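Local coordinates for putative uncharacterized protein (PDB 3FAJ), which is a structural component of the virion of an archaeal two-tailed virus and probably binds DNA, at residues K37-F42 against L54-E59; A66-T71 against V129-R134; K80-A85 against A107-N112. All coordinates share one frame; numbering follows the deposited sequence.

Contact 1 of 3, residues K37-F42 against L54-E59; sequences KILDMF and LKLAGE
I38 fits its branched side chain against the helix formed by L54-E59, and the way its two branches divide the work is a clear instance of how antiparallel helices separate a close-packed interior from a looser border. The axes of the two short helices approach to 10.4 Å and run nearly antiparallel, at 167°. On the tight side the methyl CG2 of I38 lies 3.7 Å from CD2 of L56. CG1 turns beside the backbone N (chi1 -68°), which puts CG2 anti to that N and against L56 while CG1 carries the other branch to K55 and E59. The side chains of I38 and L56 lie alongside, pointing opposite ways, and do not meet end-on. L39 comes in roughly perpendicular to L56, its CD2 3.9 Å from CD1 of L56, and the isobutyl end of L56 thus meets both neighbours from helix 31-43. CD1 of I38 is held just as closely: CB of K55 lies 3.9 Å from it and CG of E59 3.8 Å, so the aliphatic parts of two polar residues continue the apolar surface. The backbone O of K55 also approaches this methyl, at 3.7 Å.

The loose side is the far end of K55, which extends its chain toward solvent, where its NZ forms a salt bridge with E51. E59 touches I38 through CG alone. No hydrogen bond crosses between the segments, and the pairing rests on apolar fit.

Within the fold, helix 69-86 covers the inner side through I78 against L39 and I75 and V79 against L56. Y115 and K119 of helix 113-123 also touch L39, while L47, just before the short strand 48-49, packs on I38.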
loop_
_atom_site.group_PDB
_atom_site.type_symbol
_atom_site.label_atom_id
_atom_site.label_comp_id
_atom_site.label_asym_id
_atom_site.label_seq_id
_atom_site.Cartn_x
_atom_site.Cartn_y
_atom_site.Cartn_z
ATOM N N LYS A 37 5.951 1.431 -4.419
ATOM C CA LYS A 37 6.018 0.999 -5.820
ATOM C C LYS A 37 4.715 0.310 -6.228
ATOM O O LYS A 37 4.182 0.585 -7.312
ATOM C CB LYS A 37 7.225 0.097 -6.062
ATOM C CG LYS A 37 8.518 0.878 -6.105
ATOM C CD LYS A 37 9.693 -0.045 -6.147
ATOM C CE LYS A 37 10.958 0.762 -6.010
ATOM N NZ LYS A 37 12.069 -0.128 -5.643
ATOM N N ILE A 38 4.201 -0.566 -5.369
ATOM C CA ILE A 38 2.925 -1.262 -5.605
ATOM C C ILE A 38 1.801 -0.221 -5.704
ATOM O O ILE A 38 0.963 -0.273 -6.620
ATOM C CB ILE A 38 2.616 -2.319 -4.510
ATOM C CG1 ILE A 38 3.594 -3.499 -4.594
ATOM C CG2 ILE A 38 1.136 -2.817 -4.600
ATOM C CD1 ILE A 38 3.722 -4.311 -3.273
ATOM N N LEU A 39 1.809 0.732 -4.781
ATOM C CA LEU A 39 0.770 1.793 -4.785
ATOM C C LEU A 39 0.799 2.627 -6.082
ATOM O O LEU A 39 -0.262 2.966 -6.637
ATOM C CB LEU A 39 0.877 2.684 -3.552
ATOM C CG LEU A 39 0.561 1.936 -2.247
ATOM C CD1 LEU A 39 0.859 2.873 -1.078
ATOM C CD2 LEU A 39 -0.903 1.430 -2.220
ATOM N N ASP A 40 1.990 2.954 -6.565
ATOM C CA ASP A 40 2.109 3.673 -7.842
ATOM C C ASP A 40 1.521 2.866 -9.010
ATOM O O ASP A 40 0.871 3.419 -9.909
ATOM C CB ASP A 40 3.574 4.040 -8.114
ATOM C CG ASP A 40 4.080 5.169 -7.224
ATOM O OD1 ASP A 40 3.264 5.883 -6.591
ATOM O OD2 ASP A 40 5.317 5.344 -7.175
ATOM N N MET A 41 1.769 1.555 -9.018
ATOM C CA MET A 41 1.209 0.661 -10.063
ATOM C C MET A 41 -0.318 0.575 -9.943
ATOM O O MET A 41 -1.037 0.552 -10.959
ATOM C CB MET A 41 1.826 -0.724 -9.937
ATOM C CG MET A 41 3.309 -0.737 -10.246
ATOM S SD MET A 41 3.926 -2.429 -10.172
ATOM C CE MET A 41 3.646 -2.951 -8.540
ATOM N N PHE A 42 -0.808 0.524 -8.709
ATOM C CA PHE A 42 -2.247 0.537 -8.429
ATOM C C PHE A 42 -2.881 1.791 -9.046
ATOM O O PHE A 42 -3.893 1.709 -9.762
ATOM C CB PHE A 42 -2.469 0.490 -6.904
ATOM C CG PHE A 42 -3.829 0.953 -6.467
ATOM C CD1 PHE A 42 -4.964 0.172 -6.715
ATOM C CD2 PHE A 42 -3.969 2.173 -5.793
ATOM C CE1 PHE A 42 -6.246 0.608 -6.298
ATOM C CE2 PHE A 42 -5.234 2.599 -5.357
ATOM C CZ PHE A 42 -6.369 1.817 -5.613
ATOM N N LEU A 54 -3.159 -8.384 -2.159
ATOM C CA LEU A 54 -2.327 -9.550 -1.829
ATOM C C LEU A 54 -0.853 -9.125 -1.794
ATOM O O LEU A 54 -0.108 -9.519 -0.885
ATOM C CB LEU A 54 -2.535 -10.660 -2.856
ATOM C CG LEU A 54 -3.926 -11.319 -2.843
ATOM C CD1 LEU A 54 -4.128 -12.149 -4.107
ATOM C CD2 LEU A 54 -4.107 -12.175 -1.581
ATOM N N LYS A 55 -0.447 -8.321 -2.775
ATOM C CA LYS A 55 0.926 -7.820 -2.838
ATOM C C LYS A 55 1.238 -6.869 -1.675
ATOM O O LYS A 55 2.328 -6.977 -1.080
ATOM C CB LYS A 55 1.208 -7.122 -4.174
ATOM C CG LYS A 55 1.289 -8.072 -5.353
ATOM C CD LYS A 55 1.690 -7.330 -6.608
ATOM C CE LYS A 55 2.169 -8.317 -7.667
ATOM N NZ LYS A 55 2.590 -7.623 -8.929
ATOM N N LEU A 56 0.319 -5.943 -1.363
ATOM C CA LEU A 56 0.506 -5.054 -0.194
ATOM C C LEU A 56 0.587 -5.875 1.080
ATOM O O LEU A 56 1.406 -5.589 1.944
ATOM C CB LEU A 56 -0.629 -4.040 -0.075
ATOM C CG LEU A 56 -0.606 -2.939 -1.142
ATOM C CD1 LEU A 56 -1.914 -2.122 -1.074
ATOM C CD2 LEU A 56 0.668 -2.014 -1.000
ATOM N N ALA A 57 -0.264 -6.899 1.199
ATOM C CA ALA A 57 -0.263 -7.756 2.380
ATOM C C ALA A 57 1.108 -8.434 2.568
ATOM O O ALA A 57 1.578 -8.604 3.706
ATOM C CB ALA A 57 -1.380 -8.802 2.280
ATOM N N GLY A 58 1.736 -8.807 1.453
ATOM C CA GLY A 58 3.080 -9.412 1.463
ATOM C C GLY A 58 4.103 -8.453 2.067
ATOM O O GLY A 58 4.947 -8.861 2.873
ATOM N N GLU A 59 3.993 -7.136 1.624
ATOM C CA GLU A 59 4.919 -6.168 2.244
ATOM C C GLU A 59 4.579 -5.996 3.718
ATOM O O GLU A 59 5.470 -5.856 4.574
ATOM C CB GLU A 59 4.871 -4.815 1.527
ATOM C CG GLU A 59 5.367 -4.826 0.065
ATOM C CD GLU A 59 6.795 -5.316 -0.106
ATOM O OE1 GLU A 59 7.674 -4.979 0.718
ATOM O OE2 GLU A 59 7.031 -6.081 -1.072
#

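Contact 2 of 3, residues A66-T71 against V129-R134; sequences AGDERT and VRNIER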
loop_
_atom_site.group_PDB
_atom_site.type_symbol
_atom_site.label_atom_id
_atom_site.label_comp_id
_atom_site.label_asym_id
_atom_site.label_seq_id
_atom_site.Cartn_x
_atom_site.Cartn_y
_atom_site.Cartn_z
ATOM N N ALA A 66 10.113 -8.006 10.312
ATOM C CA ALA A 66 11.267 -7.135 10.570
ATOM C C ALA A 66 11.092 -6.208 11.794
ATOM O O ALA A 66 12.070 -5.630 12.293
ATOM C CB ALA A 66 11.567 -6.317 9.329
ATOM N N GLY A 67 9.867 -6.098 12.297
ATOM C CA GLY A 67 9.575 -5.156 13.379
ATOM C C GLY A 67 9.411 -3.707 12.968
ATOM O O GLY A 67 9.548 -2.801 13.814
ATOM N N ASP A 68 9.131 -3.478 11.677
ATOM C CA ASP A 68 8.810 -2.135 11.152
ATOM C C ASP A 68 7.322 -1.890 11.424
ATOM O O ASP A 68 6.479 -1.987 10.515
ATOM C CB ASP A 68 9.053 -2.048 9.634
ATOM C CG ASP A 68 10.470 -2.447 9.216
ATOM O OD1 ASP A 68 11.445 -2.004 9.870
ATOM O OD2 ASP A 68 10.610 -3.173 8.199
ATOM N N GLU A 69 7.003 -1.630 12.692
ATOM C CA GLU A 69 5.617 -1.689 13.165
ATOM C C GLU A 69 4.757 -0.617 12.500
ATOM O O GLU A 69 3.616 -0.885 12.130
ATOM C CB GLU A 69 5.564 -1.529 14.697
ATOM C CG GLU A 69 4.159 -1.692 15.283
ATOM C CD GLU A 69 4.109 -1.676 16.796
ATOM O OE1 GLU A 69 5.183 -1.739 17.463
ATOM O OE2 GLU A 69 2.980 -1.643 17.332
ATOM N N ARG A 70 5.288 0.598 12.369
ATOM C CA ARG A 70 4.512 1.714 11.806
ATOM C C ARG A 70 4.254 1.498 10.315
ATOM O O ARG A 70 3.162 1.815 9.797
ATOM C CB ARG A 70 5.216 3.050 12.059
ATOM C CG ARG A 70 5.385 3.387 13.535
ATOM C CD ARG A 70 5.879 4.818 13.696
ATOM N NE ARG A 70 6.081 5.215 15.092
ATOM C CZ ARG A 70 5.106 5.517 15.946
ATOM N NH1 ARG A 70 3.834 5.436 15.561
ATOM N NH2 ARG A 70 5.403 5.892 17.190
ATOM N N THR A 71 5.254 0.934 9.631
ATOM C CA THR A 71 5.141 0.576 8.220
ATOM C C THR A 71 4.050 -0.488 8.017
ATOM O O THR A 71 3.187 -0.359 7.124
ATOM C CB THR A 71 6.519 0.066 7.676
ATOM O OG1 THR A 71 7.433 1.177 7.628
ATOM C CG2 THR A 71 6.363 -0.536 6.264
ATOM N N VAL A 129 14.465 4.812 5.649
ATOM C CA VAL A 129 15.714 4.616 6.403
ATOM C C VAL A 129 15.475 3.675 7.573
ATOM O O VAL A 129 16.260 2.757 7.810
ATOM C CB VAL A 129 16.254 5.964 6.901
ATOM C CG1 VAL A 129 17.418 5.776 7.900
ATOM C CG2 VAL A 129 16.671 6.805 5.711
ATOM N N ARG A 130 14.388 3.906 8.302
ATOM C CA ARG A 130 14.043 3.072 9.447
ATOM C C ARG A 130 13.896 1.612 9.035
ATOM O O ARG A 130 14.276 0.707 9.778
ATOM C CB ARG A 130 12.751 3.568 10.101
ATOM C CG ARG A 130 12.484 2.974 11.474
ATOM C CD ARG A 130 11.454 3.791 12.238
ATOM N NE ARG A 130 10.161 3.815 11.559
ATOM C CZ ARG A 130 9.628 4.900 11.008
ATOM N NH1 ARG A 130 10.274 6.056 11.055
ATOM N NH2 ARG A 130 8.446 4.829 10.411
ATOM N N ASN A 131 13.342 1.390 7.848
ATOM C CA ASN A 131 13.149 0.039 7.333
ATOM C C ASN A 131 14.464 -0.608 6.915
ATOM O O ASN A 131 14.696 -1.789 7.173
ATOM C CB ASN A 131 12.169 0.049 6.158
ATOM C CG ASN A 131 10.725 0.160 6.604
ATOM O OD1 ASN A 131 10.411 -0.016 7.780
ATOM N ND2 ASN A 131 9.836 0.452 5.661
ATOM N N ILE A 132 15.322 0.174 6.268
ATOM C CA ILE A 132 16.625 -0.323 5.813
ATOM C C ILE A 132 17.511 -0.630 7.024
ATOM O O ILE A 132 18.162 -1.688 7.072
ATOM C CB ILE A 132 17.296 0.658 4.825
ATOM C CG1 ILE A 132 16.459 0.745 3.542
ATOM C CG2 ILE A 132 18.757 0.224 4.503
ATOM C CD1 ILE A 132 16.717 1.961 2.676
ATOM N N GLU A 133 17.492 0.257 8.023
ATOM C CA GLU A 133 18.310 0.080 9.240
ATOM C C GLU A 133 17.876 -1.153 10.040
ATOM O O GLU A 133 18.583 -1.586 10.949
ATOM C CB GLU A 133 18.218 1.308 10.146
ATOM C CG GLU A 133 18.925 2.543 9.624
ATOM C CD GLU A 133 18.793 3.735 10.577
ATOM O OE1 GLU A 133 17.745 3.833 11.250
ATOM O OE2 GLU A 133 19.714 4.573 10.633
ATOM N N ARG A 134 16.709 -1.697 9.699
ATOM C CA ARG A 134 16.176 -2.896 10.352
ATOM C C ARG A 134 16.227 -4.127 9.447
ATOM O O ARG A 134 15.915 -5.243 9.891
ATOM C CB ARG A 134 14.742 -2.661 10.816
ATOM C CG ARG A 134 14.601 -1.593 11.879
ATOM C CD ARG A 134 13.171 -1.538 12.366
ATOM N NE ARG A 134 12.830 -2.746 13.110
ATOM C CZ ARG A 134 12.948 -2.874 14.430
ATOM N NH1 ARG A 134 13.391 -1.860 15.169
ATOM N NH2 ARG A 134 12.624 -4.017 15.020
HETATM O O HOH W 1 14.532 -6.910 11.759
HETATM O O HOH W 2 13.039 -3.669 7.147
#
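R134, D68 and N131 carry most of the surface buried here, and together they illustrate how a helix end and a tight turn can be joined by polar groups. R134 takes the carbonyl O of A66 side-on with two nitrogens: NE at 3.1 Å and NH2 at 3.2 Å from that oxygen. The acceptor lies in the guanidinium plane; NH2 donates to a lone pair of A66 O, in the carbonyl plane, whereas NE approaches tilted 32° from that plane. A bend at chi3 (68°) turns the guanidinium toward the turn, where the O of G67 sits over one face. Water 1 also donates to A66 O and to R134 O, adding a third bond to that carbonyl.

OD1 of D68 forms a long salt bridge of 3.6 Å to R134 NE. The amide end of N131 reaches T71, whose OG1 is about 3.2 Å from both OD1 and ND2 of N131. At the outer border CB of R70 lies 4.0 Å from R130 NH2.

Y31 and A32 of helix 31-43 border this region. G67, with positive phi and two bonds back into the last turn, ends helix 51-66 in a Schellman motif. D68, the centre of an inverse gamma turn, stands at the N-cap position of helix 69-86, but its side chain makes no capping bond and serves R134 instead: a tight junction between consecutive helices, held to the last modelled residue.

Contact 3 of 3, residues K80-A85 against A107-N112; sequences KMISDA and AQVTSN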
loop_
_atom_site.group_PDB
_atom_site.type_symbol
_atom_site.label_atom_id
_atom_site.label_comp_id
_atom_site.label_asym_id
_atom_site.label_seq_id
_atom_site.Cartn_x
_atom_site.Cartn_y
_atom_site.Cartn_z
ATOM N N LYS A 80 -7.093 -1.935 3.900
ATOM C CA LYS A 80 -8.490 -1.794 4.325
ATOM C C LYS A 80 -9.265 -0.839 3.411
ATOM O O LYS A 80 -10.412 -1.109 3.008
ATOM C CB LYS A 80 -8.535 -1.306 5.767
ATOM C CG LYS A 80 -9.952 -1.227 6.359
ATOM C CD LYS A 80 -9.949 -1.373 7.873
ATOM C CE LYS A 80 -9.006 -0.404 8.574
ATOM N NZ LYS A 80 -9.427 -0.215 10.012
ATOM N N MET A 81 -8.634 0.294 3.083
ATOM C CA MET A 81 -9.297 1.306 2.257
ATOM C C MET A 81 -9.591 0.752 0.873
ATOM O O MET A 81 -10.689 0.930 0.349
ATOM C CB MET A 81 -8.442 2.584 2.144
ATOM C CG MET A 81 -8.507 3.421 3.419
ATOM S SD MET A 81 -7.468 4.883 3.242
ATOM C CE MET A 81 -5.908 4.378 3.941
ATOM N N ILE A 82 -8.613 0.067 0.283
ATOM C CA ILE A 82 -8.806 -0.489 -1.063
ATOM C C ILE A 82 -9.855 -1.602 -1.058
ATOM O O ILE A 82 -10.752 -1.626 -1.901
ATOM C CB ILE A 82 -7.472 -0.987 -1.668
ATOM C CG1 ILE A 82 -6.500 0.190 -1.849
ATOM C CG2 ILE A 82 -7.738 -1.698 -3.020
ATOM C CD1 ILE A 82 -5.153 -0.192 -2.389
ATOM N N SER A 83 -9.760 -2.513 -0.078
ATOM C CA SER A 83 -10.731 -3.604 0.078
ATOM C C SER A 83 -12.155 -3.078 0.202
ATOM O O SER A 83 -13.075 -3.594 -0.434
ATOM C CB SER A 83 -10.393 -4.446 1.313
ATOM O OG SER A 83 -9.082 -4.969 1.213
ATOM N N ASP A 84 -12.324 -2.051 1.036
ATOM C CA ASP A 84 -13.628 -1.461 1.287
ATOM C C ASP A 84 -14.197 -0.813 0.030
ATOM O O ASP A 84 -15.399 -0.950 -0.235
ATOM C CB ASP A 84 -13.551 -0.432 2.416
ATOM C CG ASP A 84 -13.356 -1.063 3.796
ATOM O OD1 ASP A 84 -13.477 -2.310 3.952
ATOM O OD2 ASP A 84 -13.074 -0.285 4.741
ATOM N N ALA A 85 -13.342 -0.122 -0.725
ATOM C CA ALA A 85 -13.760 0.575 -1.936
ATOM C C ALA A 85 -14.137 -0.434 -3.024
ATOM O O ALA A 85 -14.953 -0.132 -3.885
ATOM C CB ALA A 85 -12.666 1.537 -2.429
ATOM N N ALA A 107 -9.923 6.789 -8.220
ATOM C CA ALA A 107 -10.228 8.178 -7.891
ATOM C C ALA A 107 -10.617 8.330 -6.414
ATOM O O ALA A 107 -10.128 9.233 -5.728
ATOM C CB ALA A 107 -11.345 8.701 -8.801
ATOM N N GLN A 108 -11.501 7.457 -5.935
ATOM C CA GLN A 108 -11.984 7.542 -4.546
ATOM C C GLN A 108 -10.823 7.357 -3.574
ATOM O O GLN A 108 -10.609 8.182 -2.667
ATOM C CB GLN A 108 -13.048 6.478 -4.311
ATOM C CG GLN A 108 -13.560 6.387 -2.885
ATOM C CD GLN A 108 -14.545 5.253 -2.704
ATOM O OE1 GLN A 108 -15.185 4.811 -3.662
ATOM N NE2 GLN A 108 -14.672 4.772 -1.473
ATOM N N VAL A 109 -10.054 6.294 -3.783
ATOM C CA VAL A 109 -8.919 5.978 -2.883
ATOM C C VAL A 109 -7.857 7.082 -2.881
ATOM O O VAL A 109 -7.450 7.568 -1.814
ATOM C CB VAL A 109 -8.318 4.578 -3.203
ATOM C CG1 VAL A 109 -7.072 4.314 -2.358
ATOM C CG2 VAL A 109 -9.371 3.485 -2.931
ATOM N N THR A 110 -7.426 7.503 -4.068
ATOM C CA THR A 110 -6.355 8.502 -4.173
ATOM C C THR A 110 -6.773 9.874 -3.635
ATOM O O THR A 110 -5.919 10.664 -3.203
ATOM C CB THR A 110 -5.803 8.627 -5.607
ATOM O OG1 THR A 110 -6.843 8.986 -6.503
ATOM C CG2 THR A 110 -5.193 7.301 -6.062
ATOM N N SER A 111 -8.083 10.129 -3.623
ATOM C CA SER A 111 -8.646 11.381 -3.094
ATOM C C SER A 111 -8.842 11.359 -1.581
ATOM O O SER A 111 -9.129 12.389 -0.967
ATOM C CB SER A 111 -9.987 11.676 -3.760
ATOM O OG SER A 111 -9.814 12.098 -5.091
ATOM N N ASN A 112 -8.710 10.177 -0.984
ATOM C CA ASN A 112 -8.907 10.009 0.460
ATOM C C ASN A 112 -7.700 10.572 1.230
ATOM O O ASN A 112 -6.583 10.096 1.065
ATOM C CB ASN A 112 -9.126 8.520 0.770
ATOM C CG ASN A 112 -9.444 8.240 2.237
ATOM O OD1 ASN A 112 -8.998 8.948 3.133
ATOM N ND2 ASN A 112 -10.200 7.153 2.484
HETATM O O HOH W 3 -16.473 2.129 -3.935
#
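Two antiparallel helices of the predominantly helical fold, 69-86 and 103-111, meet here, their short axes 10.1 Å apart at 151°, and the contact exemplifies a small apolar centre bordered by polar ends. V109 contributes most: its CG2 lies 3.9 Å from CB of A85, and its CG1 comes within 4.2 Å of CG1 of I82. With CG1 anti to the backbone N and CG2 beside it (chi1 175°), V109 sends CG2 to A85 and CG1 to I82. The side chains of I82 and V109 stand nearly perpendicular to each other.

On the flank toward the start of helix 103-111, Q108 reaches over with an extended chain to put NE2 3.9 Å from CB of A85. Its OE1 accepts a 3.0 Å bond from water 3, which also donates to A85 O, so the water joins the two helices. At the other end SD of M81 meets ND2 of N112 at 3.6 Å, the two side chains crossing at a slant. N112 is the N-cap of helix 113-123, its OD1 bonded to the backbone N of E114.

Y115 touches M81 and V109. No direct hydrogen bond links the two segments, which is consistent with an apolar pairing, supplemented by one bridging water, while the polar groups at the margins turn to water or to the next helix start.

Contact 1 lies nearest the centre of the chain and is a mostly buried, apolar pairing; contact 3 is partly buried and mixes apolar touches with a bridging water; contact 2, farther from the centre, depends chiefly on charged and polar groups and waters. Contacts 2 and 3 both use helix 69-86, toward its two ends, and lie on opposite sides of the chain's centre, about 25 Å between centres. Contacts 1 and 3 join into one hydrophobic interior where CE2 of F42 lies 3.9 Å from CG1 of V109 and CD1 of L56 4.0 Å from CD1 of I82. Contact 2 touches neither.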